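PDB 4EM2: uncharacterized HTH-type transcriptional regulator SAR2349 from Staphylococcus aureus, which probably binds DNA as a MarR-family transcriptional regulator and can bind salicylate. Local coordinates for residues Q66-A74 with E83-E91. Numbering follows the deposited sequence.
With SAL (2-hydroxybenzoic acid), chain E; SAL (2-hydroxybenzoic acid), chain C; SAL (2-hydroxybenzoic acid), chain B.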
ATOM      1  N   GLN A  66       3.281  -2.220  -7.104  1.00 22.96           N
ATOM      2  CA  GLN A  66       2.330  -3.254  -7.503  1.00 23.32           C
ATOM      3  C   GLN A  66       1.474  -3.692  -6.286  1.00 22.80           C
ATOM      4  O   GLN A  66       0.268  -3.747  -6.356  1.00 22.85           O
ATOM      5  CB  GLN A  66       3.121  -4.454  -8.043  1.00 23.77           C
ATOM      6  CG  GLN A  66       3.836  -4.145  -9.352  1.00 27.14           C
ATOM      7  CD  GLN A  66       4.624  -5.354  -9.869  1.00 26.79           C
ATOM      8  OE1 GLN A  66       4.778  -6.322  -9.162  1.00 25.23           O
ATOM      9  NE2 GLN A  66       5.149  -5.260 -11.093  1.00 27.75           N
ATOM     10  N   TRP A  67       2.107  -3.935  -5.158  1.00 22.56           N
ATOM     11  CA  TRP A  67       1.340  -4.319  -4.013  1.00 23.46           C
ATOM     12  C   TRP A  67       0.351  -3.240  -3.579  1.00 23.52           C
ATOM     13  O   TRP A  67      -0.811  -3.515  -3.266  1.00 24.25           O
ATOM     14  CB  TRP A  67       2.291  -4.669  -2.865  1.00 26.79           C
ATOM     15  CG  TRP A  67       1.522  -4.757  -1.545  1.00 29.22           C
ATOM     16  CD1 TRP A  67       1.589  -3.868  -0.520  1.00 31.68           C
ATOM     17  CD2 TRP A  67       0.557  -5.747  -1.167  1.00 27.75           C
ATOM     18  NE1 TRP A  67       0.728  -4.237   0.478  1.00 31.23           N
ATOM     19  CE2 TRP A  67       0.086  -5.396   0.121  1.00 30.52           C
ATOM     20  CE3 TRP A  67       0.053  -6.906  -1.774  1.00 28.25           C
ATOM     21  CZ2 TRP A  67      -0.884  -6.183   0.835  1.00 28.08           C
ATOM     22  CZ3 TRP A  67      -0.919  -7.698  -1.053  1.00 28.28           C
ATOM     23  CH2 TRP A  67      -1.360  -7.319   0.222  1.00 29.00           C
ATOM     24  N   LEU A  68       0.775  -1.984  -3.594  1.00 21.35           N
ATOM     25  CA  LEU A  68      -0.129  -0.935  -3.148  1.00 20.45           C
ATOM     26  C   LEU A  68      -1.368  -0.832  -4.003  1.00 22.74           C
ATOM     27  O   LEU A  68      -2.521  -0.652  -3.484  1.00 23.09           O
ATOM     28  CB  LEU A  68       0.641   0.424  -3.103  1.00 21.66           C
ATOM     29  CG  LEU A  68       1.730   0.432  -2.008  1.00 21.88           C
ATOM     30  CD1 LEU A  68       2.529   1.825  -2.094  1.00 25.72           C
ATOM     31  CD2 LEU A  68       1.077   0.346  -0.617  1.00 25.60           C
ATOM     32  N   ILE A  69      -1.174  -0.929  -5.322  1.00 22.89           N
ATOM     33  CA  ILE A  69      -2.328  -0.833  -6.239  1.00 22.88           C
ATOM     34  C   ILE A  69      -3.178  -2.109  -6.041  1.00 25.32           C
ATOM     35  O   ILE A  69      -4.410  -2.029  -5.996  1.00 26.48           O
ATOM     36  CB  ILE A  69      -1.863  -0.766  -7.695  1.00 23.81           C
ATOM     37  CG1 ILE A  69      -1.059   0.547  -7.943  1.00 24.41           C
ATOM     38  CG2 ILE A  69      -3.060  -0.869  -8.650  1.00 25.20           C
ATOM     39  CD1 ILE A  69      -1.721   1.751  -7.538  1.00 26.16           C
ATOM     40  N   LEU A  70      -2.513  -3.258  -5.900  1.00 23.35           N
ATOM     41  CA  LEU A  70      -3.251  -4.520  -5.713  1.00 24.66           C
ATOM     42  C   LEU A  70      -4.154  -4.418  -4.486  1.00 24.50           C
ATOM     43  O   LEU A  70      -5.350  -4.743  -4.543  1.00 24.67           O
ATOM     44  CB  LEU A  70      -2.295  -5.709  -5.534  1.00 23.81           C
ATOM     45  CG  LEU A  70      -3.000  -7.104  -5.416  1.00 26.28           C
ATOM     46  CD1 LEU A  70      -3.610  -7.434  -6.801  1.00 28.39           C
ATOM     47  CD2 LEU A  70      -2.050  -8.237  -5.013  1.00 25.04           C
ATOM     48  N   ARG A  71      -3.580  -3.919  -3.394  1.00 23.72           N
ATOM     49  CA  ARG A  71      -4.284  -3.798  -2.146  1.00 24.78           C
ATOM     50  C   ARG A  71      -5.432  -2.833  -2.331  1.00 25.20           C
ATOM     51  O   ARG A  71      -6.552  -3.067  -1.845  1.00 25.25           O
ATOM     52  CB  ARG A  71      -3.320  -3.283  -1.042  1.00 25.70           C
ATOM     53  CG  ARG A  71      -3.952  -3.188   0.401  1.00 28.07           C
ATOM     54  CD  ARG A  71      -2.887  -2.708   1.456  1.00 29.06           C
ATOM     55  NE  ARG A  71      -2.420  -1.342   1.149  1.00 33.14           N
ATOM     56  CZ  ARG A  71      -1.692  -0.576   1.991  1.00 36.36           C
ATOM     57  NH1 ARG A  71      -1.335  -1.056   3.187  1.00 33.17           N
ATOM     58  NH2 ARG A  71      -1.370   0.698   1.661  1.00 34.52           N
ATOM     59  N   ASP A  72      -5.154  -1.724  -3.013  1.00 25.69           N
ATOM     60  CA  ASP A  72      -6.179  -0.718  -3.216  1.00 26.26           C
ATOM     61  C   ASP A  72      -7.370  -1.325  -3.952  1.00 25.15           C
ATOM     62  O   ASP A  72      -8.518  -1.077  -3.590  1.00 24.80           O
ATOM     63  CB  ASP A  72      -5.640   0.478  -4.013  1.00 25.07           C
ATOM     64  CG  ASP A  72      -6.740   1.481  -4.365  1.00 29.25           C
ATOM     65  OD1 ASP A  72      -7.410   1.254  -5.415  1.00 30.09           O
ATOM     66  OD2 ASP A  72      -6.939   2.456  -3.601  1.00 24.45           O
ATOM     67  N   ILE A  73      -7.091  -2.091  -4.994  1.00 23.98           N
ATOM     68  CA  ILE A  73      -8.173  -2.699  -5.767  1.00 24.30           C
ATOM     69  C   ILE A  73      -8.935  -3.699  -4.834  1.00 27.82           C
ATOM     70  O   ILE A  73     -10.167  -3.742  -4.823  1.00 29.08           O
ATOM     71  CB  ILE A  73      -7.589  -3.459  -6.981  1.00 22.96           C
ATOM     72  CG1 ILE A  73      -6.998  -2.444  -7.973  1.00 24.00           C
ATOM     73  CG2 ILE A  73      -8.645  -4.229  -7.695  1.00 22.62           C
ATOM     74  CD1 ILE A  73      -6.347  -3.030  -9.167  1.00 20.15           C
ATOM     75  N   ALA A  74      -8.188  -4.463  -4.041  1.00 26.03           N
ATOM     76  CA  ALA A  74      -8.767  -5.475  -3.179  1.00 27.41           C
ATOM     77  C   ALA A  74      -9.799  -4.814  -2.334  1.00 27.93           C
ATOM     78  O   ALA A  74     -10.884  -5.313  -2.204  1.00 27.85           O
ATOM     79  CB  ALA A  74      -7.679  -6.121  -2.262  1.00 24.50           C
ATOM     80  N   GLU A  83     -10.288   5.903 -10.365  1.00 37.26           N
ATOM     81  CA  GLU A  83     -10.433   5.922  -8.917  1.00 36.48           C
ATOM     82  C   GLU A  83      -9.137   5.576  -8.251  1.00 36.38           C
ATOM     83  O   GLU A  83      -8.797   6.175  -7.249  1.00 34.60           O
ATOM     84  CB  GLU A  83     -11.462   4.920  -8.425  1.00 38.53           C
ATOM     85  CG  GLU A  83     -12.890   5.159  -8.928  1.00 41.36           C
ATOM     86  CD  GLU A  83     -13.862   4.115  -8.391  1.00 43.32           C
ATOM     87  OE1 GLU A  83     -13.474   3.252  -7.561  1.00 44.33           O
ATOM     88  OE2 GLU A  83     -15.034   4.163  -8.792  1.00 45.59           O
ATOM     89  N   ILE A  84      -8.427   4.592  -8.796  1.00 35.79           N
ATOM     90  CA  ILE A  84      -7.162   4.161  -8.174  1.00 36.77           C
ATOM     91  C   ILE A  84      -6.171   5.345  -8.088  1.00 37.74           C
ATOM     92  O   ILE A  84      -5.685   5.683  -7.018  1.00 37.74           O
ATOM     93  CB  ILE A  84      -6.502   2.993  -8.965  1.00 35.85           C
ATOM     94  CG1 ILE A  84      -7.373   1.731  -8.912  1.00 34.12           C
ATOM     95  CG2 ILE A  84      -5.135   2.662  -8.341  1.00 36.78           C
ATOM     96  CD1 ILE A  84      -6.881   0.658  -9.817  1.00 35.16           C
ATOM     97  N   SER A  85      -5.890   5.956  -9.229  1.00 38.97           N
ATOM     98  CA  SER A  85      -4.977   7.102  -9.322  1.00 41.06           C
ATOM     99  C   SER A  85      -5.317   8.183  -8.322  1.00 41.86           C
ATOM    100  O   SER A  85      -4.424   8.776  -7.707  1.00 41.32           O
ATOM    101  CB  SER A  85      -5.043   7.712 -10.712  1.00 41.74           C
ATOM    102  OG  SER A  85      -4.433   6.821 -11.615  1.00 45.83           O
ATOM    103  N   HIS A  86      -6.607   8.430  -8.157  1.00 41.80           N
ATOM    104  CA  HIS A  86      -7.040   9.426  -7.228  1.00 43.60           C
ATOM    105  C   HIS A  86      -6.795   9.034  -5.758  1.00 44.03           C
ATOM    106  O   HIS A  86      -6.239   9.804  -4.981  1.00 45.73           O
ATOM    107  CB  HIS A  86      -8.501   9.742  -7.461  1.00 46.74           C
ATOM    108  CG  HIS A  86      -9.034  10.734  -6.491  1.00 51.28           C
ATOM    109  ND1 HIS A  86      -9.312  10.411  -5.178  1.00 53.42           N
ATOM    110  CD2 HIS A  86      -9.239  12.066  -6.604  1.00 52.83           C
ATOM    111  CE1 HIS A  86      -9.658  11.507  -4.521  1.00 54.72           C
ATOM    112  NE2 HIS A  86      -9.623  12.525  -5.367  1.00 54.90           N
ATOM    113  N   ARG A  87      -7.198   7.854  -5.341  1.00 41.81           N
ATOM    114  CA  ARG A  87      -6.946   7.511  -3.953  1.00 40.52           C
ATOM    115  C   ARG A  87      -5.443   7.346  -3.641  1.00 38.04           C
ATOM    116  O   ARG A  87      -5.011   7.618  -2.541  1.00 36.70           O
ATOM    117  CB  ARG A  87      -7.632   6.176  -3.559  1.00 39.63           C
ATOM    118  CG  ARG A  87      -9.151   6.149  -3.568  1.00 37.58           C
ATOM    119  CD  ARG A  87      -9.610   4.762  -3.112  1.00 32.58           C
ATOM    120  NE  ARG A  87      -9.328   3.756  -4.137  1.00 27.68           N
ATOM    121  CZ  ARG A  87     -10.216   3.311  -5.020  1.00 29.73           C
ATOM    122  NH1 ARG A  87     -11.467   3.777  -4.985  1.00 27.02           N
ATOM    123  NH2 ARG A  87      -9.834   2.471  -5.991  1.00 26.91           N
ATOM    124  N   ARG A  88      -4.673   6.839  -4.593  1.00 37.20           N
ATOM    125  CA  ARG A  88      -3.251   6.596  -4.376  1.00 36.91           C
ATOM    126  C   ARG A  88      -2.424   7.867  -4.539  1.00 36.23           C
ATOM    127  O   ARG A  88      -1.266   7.964  -4.077  1.00 33.16           O
ATOM    128  CB  ARG A  88      -2.752   5.542  -5.361  1.00 38.13           C
ATOM    129  CG  ARG A  88      -3.327   4.133  -5.140  1.00 41.29           C
ATOM    130  CD  ARG A  88      -2.531   3.376  -4.082  1.00 44.67           C
ATOM    131  NE  ARG A  88      -2.945   3.684  -2.730  1.00 44.84           N
ATOM    132  CZ  ARG A  88      -2.127   3.933  -1.713  1.00 44.70           C
ATOM    133  NH1 ARG A  88      -0.806   3.937  -1.871  1.00 41.79           N
ATOM    134  NH2 ARG A  88      -2.667   4.132  -0.513  1.00 43.37           N
ATOM    135  N   ALA A  89      -3.026   8.847  -5.192  1.00 36.26           N
ATOM    136  CA  ALA A  89      -2.329  10.119  -5.431  1.00 37.06           C
ATOM    137  C   ALA A  89      -1.085   9.870  -6.286  1.00 37.50           C
ATOM    138  O   ALA A  89       0.011  10.303  -5.945  1.00 35.23           O
ATOM    139  CB  ALA A  89      -1.933  10.798  -4.068  1.00 37.23           C
ATOM    140  N   ILE A  90      -1.237   9.133  -7.383  1.00 38.54           N
ATOM    141  CA  ILE A  90      -0.088   8.929  -8.276  1.00 41.54           C
ATOM    142  C   ILE A  90      -0.567   9.435  -9.616  1.00 44.86           C
ATOM    143  O   ILE A  90      -1.762   9.748  -9.749  1.00 43.30           O
ATOM    144  CB  ILE A  90       0.321   7.445  -8.405  1.00 41.16           C
ATOM    145  CG1 ILE A  90      -0.911   6.593  -8.721  1.00 40.08           C
ATOM    146  CG2 ILE A  90       0.974   6.973  -7.083  1.00 39.24           C
ATOM    147  CD1 ILE A  90      -0.581   5.158  -9.025  1.00 38.21           C
ATOM    148  N   GLU A  91       0.337   9.534 -10.591  1.00 48.11           N
ATOM    149  CA  GLU A  91      -0.053  10.015 -11.920  1.00 52.04           C
ATOM    150  C   GLU A  91      -0.431   8.858 -12.815  1.00 53.69           C
ATOM    151  O   GLU A  91       0.207   7.802 -12.789  1.00 54.01           O
ATOM    152  CB  GLU A  91       1.072  10.845 -12.570  1.00 54.80           C
ATOM    153  CG  GLU A  91       1.034  12.364 -12.245  1.00 55.10           C
ATOM    154  CD  GLU A  91      -0.138  13.083 -12.929  1.00 56.91           C
ATOM    155  OE1 GLU A  91      -0.239  12.995 -14.189  1.00 56.19           O
ATOM    156  OE2 GLU A  91      -0.951  13.732 -12.211  1.00 55.21           O
TER
HETATM  157  C1' SAL E 504       1.272   3.875  -4.563  1.00 49.67           C
HETATM  158  O1' SAL E 504       1.582   4.345  -3.462  1.00 49.75           O
HETATM  159  O2' SAL E 504      -0.015   3.525  -4.780  1.00 49.30           O
HETATM  160  C1  SAL E 504       2.284   3.725  -5.667  1.00 47.13           C
HETATM  161  C2  SAL E 504       3.527   4.460  -5.627  1.00 47.59           C
HETATM  162  C3  SAL E 504       4.456   4.295  -6.707  1.00 48.42           C
HETATM  163  C4  SAL E 504       4.162   3.420  -7.800  1.00 48.69           C
HETATM  164  C5  SAL E 504       2.932   2.693  -7.834  1.00 46.46           C
HETATM  165  C6  SAL E 504       2.006   2.841  -6.782  1.00 46.02           C
HETATM  166  O2  SAL E 504       3.827   5.331  -4.555  1.00 47.59           O
HETATM  167  C1' SAL C 502       1.886  -2.490   5.298  1.00 40.19           C
HETATM  168  O1' SAL C 502       0.688  -2.425   5.222  1.00 37.88           O
HETATM  169  O2' SAL C 502       2.531  -1.858   6.266  1.00 42.30           O
HETATM  170  C1  SAL C 502       2.625  -3.303   4.343  1.00 41.05           C
HETATM  171  C2  SAL C 502       1.904  -4.008   3.333  1.00 42.58           C
HETATM  172  C3  SAL C 502       2.626  -4.814   2.411  1.00 43.30           C
HETATM  173  C4  SAL C 502       4.044  -4.913   2.486  1.00 42.84           C
HETATM  174  C5  SAL C 502       4.753  -4.198   3.493  1.00 43.60           C
HETATM  175  C6  SAL C 502       4.045  -3.395   4.422  1.00 41.52           C
HETATM  176  O2  SAL C 502       0.512  -3.892   3.268  1.00 41.28           O
HETATM  177  C1' SAL B 501       2.352   3.703   1.813  1.00 37.82           C
HETATM  178  O1' SAL B 501       1.173   3.989   2.056  1.00 38.52           O
HETATM  179  O2' SAL B 501       3.205   4.624   1.286  1.00 34.65           O
HETATM  180  C1  SAL B 501       2.829   2.339   2.010  1.00 32.61           C
HETATM  181  C2  SAL B 501       2.069   1.383   2.741  1.00 33.37           C
HETATM  182  C3  SAL B 501       2.533   0.069   2.903  1.00 33.01           C
HETATM  183  C4  SAL B 501       3.762  -0.295   2.331  1.00 32.35           C
HETATM  184  C5  SAL B 501       4.522   0.655   1.613  1.00 32.03           C
HETATM  185  C6  SAL B 501       4.063   1.963   1.454  1.00 32.44           C
HETATM  186  O2  SAL B 501       0.928   1.720   3.264  1.00 36.60           O
HETATM  187  O   HOH W   1      -5.719   2.948  -1.504  1.00 42.52           O
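R87 meets D72 side-on, NE bonding to OD2 and NH2 to OD1, each at 2.8 Å. Both carboxylate oxygens use their syn lone pairs, and the two groups lie nearly coplanar, their planes 27° apart; with CG anti to the backbone N (chi1 174°), the D72 carboxylate is presented to R87. R87 NH1 also makes a weak bond of 3.3 Å to E83 OE1, completing a salt-bridge network; T79 OG1 hydrogen-bonds to both R87 and E83. A water accepts from R88 NE at 3.1 Å, but lies so close to D72 OD2 that this half of the bridge is doubtful.

Next to the carboxylate the contact turns apolar. I84 crosses I69 at about a right angle, its CG2 3.6 Å from I69 CD1, while I84 CD1 packs on I73 CG1.

R88, bent at chi2 and chi3, fits as a knob among L68, I69, R71 and D72; its NH1 bonds weakly to O1' of the chain E salicylate, whose carboxylate is less surely placed. R71 NH2 donates to O2 of the chain B salicylate at 3.0 Å.

Salt bridge, isoleucines and knob thus join helix 64-76 to helix 81-88, which with 92-104 probably forms the winged-helix domain's helix-turn-helix, beside salicylate whose carboxylate probably offsets arginine charge.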